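Local coordinates for protein alanine racemase 1 (Caldanaerobacter subterraneus subsp. tengcongensis MB4, PDB 4Y2W) that belongs to the two-domain family its name denotes, joining an eight-stranded parallel barrel to a largely beta C-terminal domain, at residues Phe250-Val255 / Ile283-Ala288; Thr9-Tyr14 / Val370-Phe375; Tyr299-Lys304 / Asp333-Ile338; Asp292-Asn297 / Lys354-Pro359. The protein carries 1 engineered substitution. All coordinates share one frame; numbering follows the deposited sequence.

Contact 1. Residues Phe250-Val255 / Ile283-Ala288. With ALA (alanine), chain D.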
# COMPACT_ATOMS: atom_id res chain seq x y z
N PHE A 250 5.60 -10.99 -8.57
CA PHE A 250 5.38 -10.86 -7.14
C PHE A 250 5.55 -12.24 -6.52
O PHE A 250 4.73 -13.12 -6.75
CB PHE A 250 3.97 -10.30 -6.88
CG PHE A 250 3.70 -9.88 -5.45
CD1 PHE A 250 4.72 -9.79 -4.50
CD2 PHE A 250 2.41 -9.54 -5.08
CE1 PHE A 250 4.43 -9.39 -3.21
CE2 PHE A 250 2.12 -9.14 -3.79
CZ PHE A 250 3.14 -9.07 -2.85
N THR A 251 6.64 -12.43 -5.77
CA THR A 251 7.03 -13.75 -5.29
C THR A 251 7.31 -13.80 -3.79
O THR A 251 7.54 -12.77 -3.15
CB THR A 251 8.28 -14.26 -6.04
OG1 THR A 251 9.44 -13.59 -5.54
CG2 THR A 251 8.15 -14.01 -7.54
N THR A 252 7.27 -15.01 -3.23
CA THR A 252 7.65 -15.26 -1.84
C THR A 252 8.23 -16.67 -1.70
O THR A 252 8.44 -17.36 -2.69
CB THR A 252 6.46 -15.08 -0.88
OG1 THR A 252 6.92 -15.17 0.47
CG2 THR A 252 5.39 -16.13 -1.12
N ARG A 253 8.51 -17.08 -0.46
CA ARG A 253 9.18 -18.36 -0.22
C ARG A 253 8.46 -19.23 0.80
O ARG A 253 7.73 -18.73 1.66
CB ARG A 253 10.61 -18.12 0.27
CG ARG A 253 11.48 -17.33 -0.70
CD ARG A 253 11.94 -18.18 -1.87
NE ARG A 253 12.37 -17.35 -3.00
CZ ARG A 253 13.15 -17.76 -4.00
NH1 ARG A 253 13.62 -19.00 -4.05
NH2 ARG A 253 13.46 -16.90 -4.96
N VAL A 254 8.69 -20.54 0.70
CA VAL A 254 8.17 -21.47 1.69
C VAL A 254 9.00 -21.31 2.96
O VAL A 254 10.23 -21.41 2.93
CB VAL A 254 8.18 -22.93 1.19
CG1 VAL A 254 7.63 -23.86 2.26
CG2 VAL A 254 7.37 -23.07 -0.09
N VAL A 255 8.30 -21.03 4.05
CA VAL A 255 8.92 -20.70 5.33
C VAL A 255 8.65 -21.78 6.39
O VAL A 255 9.38 -21.87 7.38
CB VAL A 255 8.44 -19.29 5.77
CG1 VAL A 255 8.02 -19.21 7.24
CG2 VAL A 255 9.50 -18.24 5.44
N ILE A 283 3.60 -19.12 4.23
CA ILE A 283 4.41 -18.21 3.44
C ILE A 283 4.34 -16.80 4.02
O ILE A 283 3.26 -16.34 4.40
CB ILE A 283 4.01 -18.22 1.94
CG1 ILE A 283 2.49 -18.09 1.77
CG2 ILE A 283 4.51 -19.49 1.27
CD1 ILE A 283 2.02 -18.21 0.33
N PRO A 284 5.48 -16.11 4.10
CA PRO A 284 5.53 -14.83 4.80
C PRO A 284 5.03 -13.66 3.95
O PRO A 284 5.74 -12.67 3.78
CB PRO A 284 7.02 -14.69 5.13
CG PRO A 284 7.70 -15.34 3.97
CD PRO A 284 6.79 -16.46 3.51
N VAL A 285 3.82 -13.79 3.42
CA VAL A 285 3.15 -12.69 2.73
C VAL A 285 1.70 -12.60 3.19
O VAL A 285 1.01 -13.61 3.29
CB VAL A 285 3.23 -12.84 1.19
CG1 VAL A 285 2.42 -14.04 0.70
CG2 VAL A 285 2.77 -11.56 0.50
N GLY A 286 1.26 -11.39 3.49
CA GLY A 286 -0.10 -11.16 3.97
C GLY A 286 -0.69 -9.90 3.36
O GLY A 286 -0.16 -9.38 2.38
N TYR A 287 -1.78 -9.40 3.95
CA TYR A 287 -2.51 -8.28 3.35
C TYR A 287 -1.81 -6.93 3.51
O TYR A 287 -2.07 -6.00 2.73
CB TYR A 287 -3.97 -8.21 3.83
CG TYR A 287 -4.20 -8.19 5.33
CD1 TYR A 287 -3.95 -7.04 6.08
CD2 TYR A 287 -4.71 -9.30 5.99
CE1 TYR A 287 -4.19 -7.02 7.45
CE2 TYR A 287 -4.95 -9.29 7.35
CZ TYR A 287 -4.68 -8.14 8.08
OH TYR A 287 -4.91 -8.13 9.43
N ALA A 288 -0.93 -6.81 4.50
CA ALA A 288 -0.14 -5.59 4.66
C ALA A 288 0.90 -5.45 3.56
O ALA A 288 1.45 -4.37 3.36
CB ALA A 288 0.53 -5.58 6.02
N ALA D . -2.32 -11.35 13.27
CA ALA D . -3.51 -10.52 12.91
C ALA D . -3.84 -10.68 11.43
O ALA D . -2.96 -11.04 10.64
CB ALA D . -3.26 -9.06 13.26
OXT ALA D . -4.97 -10.47 10.97

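Contact 2. Residues Thr9-Tyr14 / Val370-Phe375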
# COMPACT_ATOMS: atom_id res chain seq x y z
N THR A 9 9.65 -12.46 0.68
CA THR A 9 8.55 -11.87 -0.08
C THR A 9 9.08 -10.65 -0.83
O THR A 9 9.62 -9.73 -0.21
CB THR A 9 7.39 -11.46 0.85
OG1 THR A 9 6.76 -12.64 1.37
CG2 THR A 9 6.35 -10.64 0.11
N ARG A 10 8.94 -10.65 -2.15
CA ARG A 10 9.57 -9.62 -2.99
C ARG A 10 8.87 -9.41 -4.33
O ARG A 10 8.09 -10.25 -4.78
CB ARG A 10 11.02 -10.00 -3.27
CG ARG A 10 11.19 -11.24 -4.14
CD ARG A 10 12.64 -11.68 -4.21
NE ARG A 10 13.15 -12.13 -2.92
CZ ARG A 10 14.42 -12.46 -2.68
NH1 ARG A 10 15.34 -12.40 -3.64
NH2 ARG A 10 14.78 -12.85 -1.46
N VAL A 11 9.18 -8.28 -4.95
CA VAL A 11 8.79 -7.99 -6.32
C VAL A 11 10.04 -8.01 -7.18
O VAL A 11 11.01 -7.33 -6.87
CB VAL A 11 8.08 -6.63 -6.44
CG1 VAL A 11 8.24 -6.02 -7.82
CG2 VAL A 11 6.60 -6.78 -6.10
N GLU A 12 10.02 -8.81 -8.24
CA GLU A 12 11.10 -8.82 -9.23
C GLU A 12 10.67 -7.98 -10.43
O GLU A 12 9.74 -8.35 -11.15
CB GLU A 12 11.42 -10.25 -9.66
CG GLU A 12 11.99 -11.13 -8.56
CD GLU A 12 12.32 -12.54 -9.01
OE1 GLU A 12 11.89 -12.95 -10.11
OE2 GLU A 12 13.02 -13.25 -8.26
N VAL A 13 11.34 -6.84 -10.63
CA VAL A 13 11.04 -5.95 -11.75
C VAL A 13 11.99 -6.22 -12.92
O VAL A 13 13.21 -6.16 -12.77
CB VAL A 13 11.16 -4.47 -11.33
CG1 VAL A 13 11.06 -3.54 -12.54
CG2 VAL A 13 10.10 -4.14 -10.31
N TYR A 14 11.41 -6.52 -14.08
CA TYR A 14 12.18 -6.83 -15.28
C TYR A 14 12.24 -5.61 -16.19
O TYR A 14 11.34 -5.37 -16.99
CB TYR A 14 11.58 -8.05 -16.00
CG TYR A 14 11.75 -9.30 -15.17
CD1 TYR A 14 10.89 -9.57 -14.11
CD2 TYR A 14 12.80 -10.17 -15.40
CE1 TYR A 14 11.06 -10.69 -13.32
CE2 TYR A 14 12.98 -11.30 -14.62
CZ TYR A 14 12.10 -11.56 -13.58
OH TYR A 14 12.26 -12.68 -12.80
N VAL A 370 7.32 -4.52 0.72
CA VAL A 370 7.81 -5.40 -0.34
C VAL A 370 9.00 -4.75 -1.06
O VAL A 370 8.83 -3.77 -1.78
CB VAL A 370 6.70 -5.69 -1.37
CG1 VAL A 370 7.21 -6.62 -2.46
CG2 VAL A 370 5.47 -6.28 -0.68
N PRO A 371 10.21 -5.31 -0.87
CA PRO A 371 11.34 -4.74 -1.62
C PRO A 371 11.23 -5.02 -3.11
O PRO A 371 10.63 -6.02 -3.51
CB PRO A 371 12.55 -5.46 -1.02
CG PRO A 371 12.00 -6.76 -0.58
CD PRO A 371 10.63 -6.45 -0.05
N ARG A 372 11.79 -4.12 -3.92
CA ARG A 372 11.83 -4.29 -5.36
C ARG A 372 13.23 -4.69 -5.79
O ARG A 372 14.20 -3.99 -5.49
CB ARG A 372 11.43 -2.99 -6.07
CG ARG A 372 9.93 -2.82 -6.27
CD ARG A 372 9.19 -2.61 -4.97
NE ARG A 372 7.83 -2.14 -5.21
CZ ARG A 372 6.93 -1.88 -4.26
NH1 ARG A 372 7.23 -2.06 -2.98
NH2 ARG A 372 5.73 -1.45 -4.59
N VAL A 373 13.33 -5.83 -6.47
CA VAL A 373 14.59 -6.32 -7.02
C VAL A 373 14.54 -6.11 -8.53
O VAL A 373 13.50 -6.34 -9.16
CB VAL A 373 14.79 -7.82 -6.70
CG1 VAL A 373 16.13 -8.31 -7.23
CG2 VAL A 373 14.69 -8.05 -5.20
N TYR A 374 15.65 -5.67 -9.12
CA TYR A 374 15.69 -5.23 -10.52
C TYR A 374 16.56 -6.11 -11.41
O TYR A 374 17.69 -6.45 -11.05
CB TYR A 374 16.14 -3.77 -10.59
CG TYR A 374 15.13 -2.84 -9.99
CD1 TYR A 374 14.03 -2.41 -10.73
CD2 TYR A 374 15.24 -2.41 -8.68
CE1 TYR A 374 13.08 -1.56 -10.19
CE2 TYR A 374 14.29 -1.56 -8.12
CZ TYR A 374 13.22 -1.14 -8.88
OH TYR A 374 12.28 -0.30 -8.33
N PHE A 375 16.03 -6.45 -12.58
CA PHE A 375 16.68 -7.34 -13.54
C PHE A 375 16.81 -6.71 -14.92
O PHE A 375 15.96 -5.94 -15.35
CB PHE A 375 15.90 -8.65 -13.66
CG PHE A 375 16.03 -9.54 -12.46
CD1 PHE A 375 15.17 -9.39 -11.38
CD2 PHE A 375 17.00 -10.53 -12.41
CE1 PHE A 375 15.29 -10.22 -10.27
CE2 PHE A 375 17.12 -11.36 -11.31
CZ PHE A 375 16.26 -11.20 -10.24

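Contact 3. Residues Tyr299-Lys304 / Asp333-Ile338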
# COMPACT_ATOMS: atom_id res chain seq x y z
N TYR A 299 -8.08 -18.37 -4.04
CA TYR A 299 -7.07 -18.12 -5.05
C TYR A 299 -6.05 -19.25 -5.00
O TYR A 299 -5.92 -19.93 -3.98
CB TYR A 299 -6.40 -16.76 -4.86
CG TYR A 299 -5.79 -16.21 -6.14
CD1 TYR A 299 -6.60 -15.83 -7.22
CD2 TYR A 299 -4.41 -16.07 -6.28
CE1 TYR A 299 -6.05 -15.34 -8.39
CE2 TYR A 299 -3.86 -15.57 -7.45
CZ TYR A 299 -4.68 -15.21 -8.50
OH TYR A 299 -4.13 -14.71 -9.66
N LYS A 300 -5.35 -19.44 -6.11
CA LYS A 300 -4.30 -20.44 -6.18
C LYS A 300 -3.01 -19.79 -6.66
O LYS A 300 -3.02 -19.09 -7.67
CB LYS A 300 -4.72 -21.58 -7.10
CG LYS A 300 -6.01 -22.26 -6.67
CD LYS A 300 -6.43 -23.34 -7.65
CE LYS A 300 -7.72 -24.01 -7.19
NZ LYS A 300 -8.03 -25.22 -7.99
N LEU A 301 -1.93 -20.02 -5.93
CA LEU A 301 -0.61 -19.48 -6.27
C LEU A 301 0.20 -20.55 -6.97
O LEU A 301 -0.15 -21.73 -6.93
CB LEU A 301 0.13 -19.03 -5.01
CG LEU A 301 -0.63 -18.18 -3.99
CD1 LEU A 301 0.26 -17.88 -2.80
CD2 LEU A 301 -1.15 -16.89 -4.61
N LEU A 302 1.29 -20.14 -7.62
CA LEU A 302 2.14 -21.07 -8.35
C LEU A 302 3.32 -21.51 -7.50
O LEU A 302 3.98 -20.69 -6.87
CB LEU A 302 2.65 -20.43 -9.64
CG LEU A 302 1.60 -20.23 -10.74
CD1 LEU A 302 2.18 -19.40 -11.88
CD2 LEU A 302 1.09 -21.57 -11.25
N LEU A 303 3.56 -22.82 -7.49
CA LEU A 303 4.68 -23.42 -6.77
C LEU A 303 5.13 -24.63 -7.57
O LEU A 303 4.40 -25.61 -7.67
CB LEU A 303 4.24 -23.85 -5.37
CG LEU A 303 5.17 -24.78 -4.58
CD1 LEU A 303 6.54 -24.14 -4.37
CD2 LEU A 303 4.55 -25.18 -3.25
N LYS A 304 6.33 -24.54 -8.15
CA LYS A 304 6.88 -25.59 -9.01
C LYS A 304 6.00 -25.86 -10.23
O LYS A 304 5.90 -26.99 -10.70
CB LYS A 304 7.08 -26.89 -8.22
CG LYS A 304 8.01 -26.77 -7.02
CD LYS A 304 7.90 -27.99 -6.13
CE LYS A 304 9.17 -28.21 -5.32
NZ LYS A 304 10.20 -28.95 -6.09
N ASP A 333 11.54 -22.87 -1.34
CA ASP A 333 11.01 -22.96 -2.70
C ASP A 333 10.24 -21.68 -3.02
O ASP A 333 9.53 -21.15 -2.16
CB ASP A 333 10.10 -24.18 -2.88
CG ASP A 333 10.87 -25.49 -2.93
OD1 ASP A 333 12.11 -25.46 -3.17
OD2 ASP A 333 10.24 -26.55 -2.74
N GLU A 334 10.40 -21.19 -4.24
CA GLU A 334 9.73 -19.97 -4.67
C GLU A 334 8.23 -20.18 -4.79
O GLU A 334 7.77 -21.22 -5.27
CB GLU A 334 10.30 -19.53 -6.02
CG GLU A 334 9.71 -18.25 -6.59
CD GLU A 334 10.31 -17.88 -7.93
OE1 GLU A 334 10.67 -16.70 -8.12
OE2 GLU A 334 10.42 -18.78 -8.79
N VAL A 335 7.46 -19.19 -4.34
CA VAL A 335 6.01 -19.19 -4.50
C VAL A 335 5.60 -17.90 -5.22
O VAL A 335 5.78 -16.81 -4.68
CB VAL A 335 5.28 -19.29 -3.15
CG1 VAL A 335 3.77 -19.18 -3.34
CG2 VAL A 335 5.64 -20.60 -2.47
N VAL A 336 5.04 -18.04 -6.42
CA VAL A 336 4.67 -16.89 -7.24
C VAL A 336 3.21 -16.50 -6.99
O VAL A 336 2.32 -17.34 -7.05
CB VAL A 336 4.92 -17.16 -8.74
CG1 VAL A 336 4.45 -15.99 -9.59
CG2 VAL A 336 6.39 -17.44 -8.98
N ILE A 337 3.01 -15.22 -6.70
CA ILE A 337 1.69 -14.66 -6.41
C ILE A 337 1.12 -13.99 -7.65
O ILE A 337 -0.07 -14.14 -7.97
CB ILE A 337 1.79 -13.62 -5.29
CG1 ILE A 337 2.47 -14.23 -4.05
CG2 ILE A 337 0.42 -13.07 -4.93
CD1 ILE A 337 3.15 -13.22 -3.16
N ILE A 338 1.97 -13.22 -8.33
CA ILE A 338 1.66 -12.60 -9.61
C ILE A 338 2.82 -12.92 -10.55
O ILE A 338 3.98 -12.75 -10.18
CB ILE A 338 1.56 -11.06 -9.50
CG1 ILE A 338 0.48 -10.67 -8.48
CG2 ILE A 338 1.28 -10.44 -10.87
CD1 ILE A 338 0.45 -9.19 -8.17

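Contact 4. Residues Asp292-Asn297 / Lys354-Pro359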
# COMPACT_ATOMS: atom_id res chain seq x y z
N ASP A 292 -4.64 -9.20 -1.10
CA ASP A 292 -5.97 -8.87 -0.61
C ASP A 292 -6.58 -10.00 0.21
O ASP A 292 -6.58 -11.16 -0.19
CB ASP A 292 -6.91 -8.52 -1.77
CG ASP A 292 -8.19 -7.85 -1.31
OD1 ASP A 292 -8.85 -8.38 -0.40
OD2 ASP A 292 -8.53 -6.79 -1.86
N ARG A 293 -7.11 -9.63 1.37
CA ARG A 293 -7.69 -10.59 2.31
C ARG A 293 -8.90 -11.34 1.73
O ARG A 293 -9.22 -12.43 2.20
CB ARG A 293 -8.07 -9.86 3.60
CG ARG A 293 -8.48 -10.77 4.74
CD ARG A 293 -8.45 -10.03 6.06
NE ARG A 293 -9.30 -10.67 7.06
CZ ARG A 293 -10.62 -10.53 7.14
NH1 ARG A 293 -11.28 -9.75 6.28
NH2 ARG A 293 -11.30 -11.17 8.08
N ARG A 294 -9.55 -10.76 0.72
CA ARG A 294 -10.68 -11.43 0.07
C ARG A 294 -10.28 -12.70 -0.71
O ARG A 294 -11.14 -13.51 -1.04
CB ARG A 294 -11.46 -10.46 -0.84
CG ARG A 294 -12.45 -9.59 -0.07
CD ARG A 294 -13.19 -8.59 -0.95
NE ARG A 294 -12.26 -7.64 -1.56
CZ ARG A 294 -12.26 -7.27 -2.85
NH1 ARG A 294 -13.16 -7.74 -3.71
NH2 ARG A 294 -11.35 -6.40 -3.27
N LEU A 295 -8.98 -12.87 -0.96
CA LEU A 295 -8.46 -14.10 -1.55
C LEU A 295 -8.44 -15.28 -0.57
O LEU A 295 -8.09 -16.40 -0.96
CB LEU A 295 -7.06 -13.88 -2.12
CG LEU A 295 -6.89 -12.78 -3.17
CD1 LEU A 295 -5.45 -12.74 -3.64
CD2 LEU A 295 -7.83 -12.97 -4.34
N SER A 296 -8.78 -15.03 0.69
CA SER A 296 -9.00 -16.10 1.67
C SER A 296 -9.87 -17.21 1.09
O SER A 296 -11.02 -16.96 0.73
CB SER A 296 -9.69 -15.53 2.91
OG SER A 296 -8.94 -14.49 3.52
N ASN A 297 -9.30 -18.41 0.97
CA ASN A 297 -10.02 -19.58 0.42
C ASN A 297 -10.59 -19.41 -0.99
O ASN A 297 -11.61 -20.04 -1.32
CB ASN A 297 -11.15 -20.01 1.38
CG ASN A 297 -10.63 -20.66 2.65
OD1 ASN A 297 -9.99 -21.71 2.60
ND2 ASN A 297 -10.91 -20.04 3.79
N LYS A 354 -10.49 -11.54 -10.20
CA LYS A 354 -10.95 -12.27 -9.01
C LYS A 354 -11.48 -11.35 -7.90
O LYS A 354 -12.46 -11.68 -7.25
CB LYS A 354 -9.83 -13.18 -8.48
CG LYS A 354 -10.22 -14.05 -7.28
CD LYS A 354 -11.20 -15.16 -7.63
CE LYS A 354 -10.55 -16.29 -8.40
NZ LYS A 354 -11.42 -17.50 -8.46
N ILE A 355 -10.83 -10.21 -7.69
CA ILE A 355 -11.30 -9.24 -6.68
C ILE A 355 -12.04 -8.04 -7.28
O ILE A 355 -12.15 -6.99 -6.65
CB ILE A 355 -10.16 -8.77 -5.74
CG1 ILE A 355 -8.92 -8.32 -6.52
CG2 ILE A 355 -9.79 -9.88 -4.77
CD1 ILE A 355 -7.99 -7.42 -5.73
N GLU A 356 -12.56 -8.20 -8.50
CA GLU A 356 -13.44 -7.22 -9.14
C GLU A 356 -12.80 -5.83 -9.22
O GLU A 356 -13.35 -4.84 -8.72
CB GLU A 356 -14.77 -7.13 -8.39
CG GLU A 356 -15.41 -8.46 -8.01
CD GLU A 356 -16.57 -8.27 -7.06
OE1 GLU A 356 -16.43 -8.58 -5.86
OE2 GLU A 356 -17.63 -7.79 -7.52
N THR A 357 -11.63 -5.77 -9.84
CA THR A 357 -10.94 -4.51 -10.07
C THR A 357 -10.12 -4.59 -11.35
O THR A 357 -10.36 -5.46 -12.19
CB THR A 357 -10.07 -4.12 -8.85
OG1 THR A 357 -9.55 -2.80 -9.03
CG2 THR A 357 -8.91 -5.10 -8.67
N ILE A 358 -9.17 -3.67 -11.51
CA ILE A 358 -8.34 -3.60 -12.71
C ILE A 358 -6.87 -3.68 -12.32
O ILE A 358 -6.52 -3.35 -11.19
CB ILE A 358 -8.61 -2.31 -13.52
CG1 ILE A 358 -8.61 -1.07 -12.60
CG2 ILE A 358 -9.94 -2.42 -14.25
CD1 ILE A 358 -8.70 0.24 -13.34
N PRO A 359 -6.00 -4.12 -13.26
CA PRO A 359 -4.57 -4.32 -12.99
C PRO A 359 -3.86 -3.17 -12.28
O PRO A 359 -2.92 -3.40 -11.52
CB PRO A 359 -3.98 -4.51 -14.38
CG PRO A 359 -5.08 -5.12 -15.17
CD PRO A 359 -6.35 -4.52 -14.64

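Contact 1. Residues Phe250-Val255 / Ile283-Ala288
Phe250 starts the contact by bringing ring atom CZ obliquely to within 4.2 Å of CG2 of Val285. Thr252 has a methyl group and a hydroxyl that work in different directions. With OG1 placed anti to the backbone N (chi1 -173°), its CG2 is left to fill the angle between Ile283 and Val285, 4.0 Å from Ile283 CB and 4.1 Å from Val285 CG1. The hydroxyl lies beside the ring of Pro284 but finds its polar partner in Thr9, whose own hydroxyl also bonds to the carbonyl O of Pro284. Here the antiparallel pairing of strands 248-260 and 278-283, part of the mixed sheet of the C-terminal domain, gives way to a loop. Pro284 is the centre of an inverse gamma turn, closed by a weak bond of 2.8 Å from Val285 N to Ile283 O, and the chain bends away towards the ligand. The carbonyl O of Arg253 lies beside Pro284 CD and Ile283 CG2; a proline has no N-H to donate to it. Val254 joins in through its backbone, CA beside Ile283 CG2. Val255 then sets CG2 against Pro284 CG at 3.7 Å, and its side chain also packs on Tyr88 of the second subunit. Farther along the same loop, Tyr287 OH donates a 2.8 Å hydrogen bond to OXT of the bound alanine, which Met316 N and Tyr268 OH hold as well.

Contact 2. Residues Thr9-Tyr14 / Val370-Phe375
Val13 and Tyr374 lie side by side and point the same way, the valine CB 3.6 Å from CD1 of the ring. They belong to the closely packed face of this strand pair, together with Val11 and Arg372. Val11 straddles two partners: CG1, anti to the backbone N (chi1 153°), rests on the aliphatic CG of Arg372, whereas CG2, beside the backbone N, meets Val370 CG1 at 3.7 Å. The guanidinium beyond is gripped by main-chain carbonyls: NH1 reaches Val370 O, and Gly45, Ile366 and Ser367 supply further acceptors. Between the faces runs a regular parallel pairing in which Val11 and Val13 make all four backbone bonds. Val11 N donates to Pro371 O and receives, at its O, the N-H of Val373; Val13 N binds Val373 O, and Val13 O accepts from Phe375 N. A strand from the start of the chain thus joins 372-376 in the mixed sheet of the C-terminal domain. The opposite face, bearing Glu12, Tyr14, Val373 and Phe375, is looser at its partly exposed end. There the rings of Tyr14 and Phe375 are nearly parallel, planes 14° apart, but so far slid that they barely overlap, with centroids separated by 5.2 Å. Tyr14 OH donates at 2.7 Å to Glu12 OE1, approaching from above the carboxylate plane; that oxygen also forms a salt bridge with Arg249, while Glu12 CG lies 3.8 Å from Phe375 CE1.

Contact 3. Residues Tyr299-Lys304 / Asp333-Ile338
Leu301 reaches over the opposing chain with both of its methyl groups, CD1 3.8 Å from Val335 CG1 and CD2 4.1 Å from Ile337 CG2. Against Val335 it is set obliquely, but beside Ile337 it runs alongside and points the same way, as its CG lies anti to the carbonyl carbon (chi1 -47°). The same CD2 sits in plane at the edge of the Tyr299 ring. Leu302 and Val336 meet through their CB atoms and form a hydrogen-bonded antiparallel pair: Leu302 N donates to Val336 O at 3.0 Å, and Val336 N returns a bond of 2.9 Å to Leu302 O. This is a single bridge, for the two short strands are inclined at 143° between their N-to-C directions and part quickly. On one side the chain turns a corner at Ile337 and Ile338, which both face Phe250 in a classic beta bulge. On the other, Leu303 bends at chi2 (60°) to bring CD1 near the carbonyl O of Glu334 and 3.9 Å from Asp333 CB. The Lys304 chain bends at its last torsion, which leaves CE rather than the ammonium nearest the carboxylate of Asp333; NZ stays 4.1 Å from Asp333 OD2, beyond a salt bridge. NZ has a weak bond to the carbonyl of Gly328, and OD2 accepts from the backbone N of Glu330. The chemistry is therefore graded: branched aliphatic groups and two backbone bonds join the buried part, while the charges at the exposed end probably add only a diffuse attraction.

Contact 4. Residues Asp292-Asn297 / Lys354-Pro359
Arg294, whose guanidinium lies against Ile355, has its backbone N anchored by a nearly straight 2.7 Å bond (171°) to Asp292 OD1. OD1 is met on the anti side of the carboxylate, somewhat out of its plane, and the bond makes an Asx turn at the start of the short 3-10 segment 293-295. The second oxygen, OD2, attends to the far end of the same arginine, forming a salt bridge of 3.2 Å with NH2 that is weak as a hydrogen bond. Backbone and side chain of Arg294 are thus tied to one carboxylate, which should limit how far the guanidinium can swing. Bent at chi3 (-63°), the arginine crosses Ile355 at about a right angle. Its NH1 donates at 3.2 Å to Ile355 O, the acceptor close to the guanidinium plane but the donor well above the carbonyl plane. Over one face of the guanidinium, towards its rim, sits Ile355 CG2. The same methyl packs 3.7 Å from Leu295 CD2, which also touches Lys354 CG at 3.9 Å. Glu356 OE1 lies at the guanidinium edge, 4.0 Å from NH1, too far for a salt bridge though its charge would be expected to favour the arginine's position. Nearby stands Arg294 of the second subunit, so the acidic neighbours may also temper repulsion between the like charges. Arg293 N bonds to Glu361 of that subunit. Glu356, of positive phi, is the C-prime residue of the Schellman motif that ends helix 348-354, and the contact sets this helix end against an Asx turn at the dimer interface.

In the fold
Contacts 1, 2 and 3 are mainly buried and belong to one mixed sheet, in which strand 248-260 neighbours both 10-14 and 334-336. Thr9 of contact 2 bonds to Thr252 and Pro284 of contact 1, while the carbonyls of Phe250 and Thr252 accept backbone bonds from Ile337 and Val335, tying contact 1 to contact 3. Their chemistry differs: contact 2 has four backbone bonds, contact 3 only two, and contact 1 relies on side-chain packing where its strand becomes loop. Contact 4 is partly buried and built on turns, with a central arginine. It touches contact 1 through Tyr287 and Arg293 and contact 3 through Tyr299 and Lys354. Contacts 1 and 4 alone touch the second subunit.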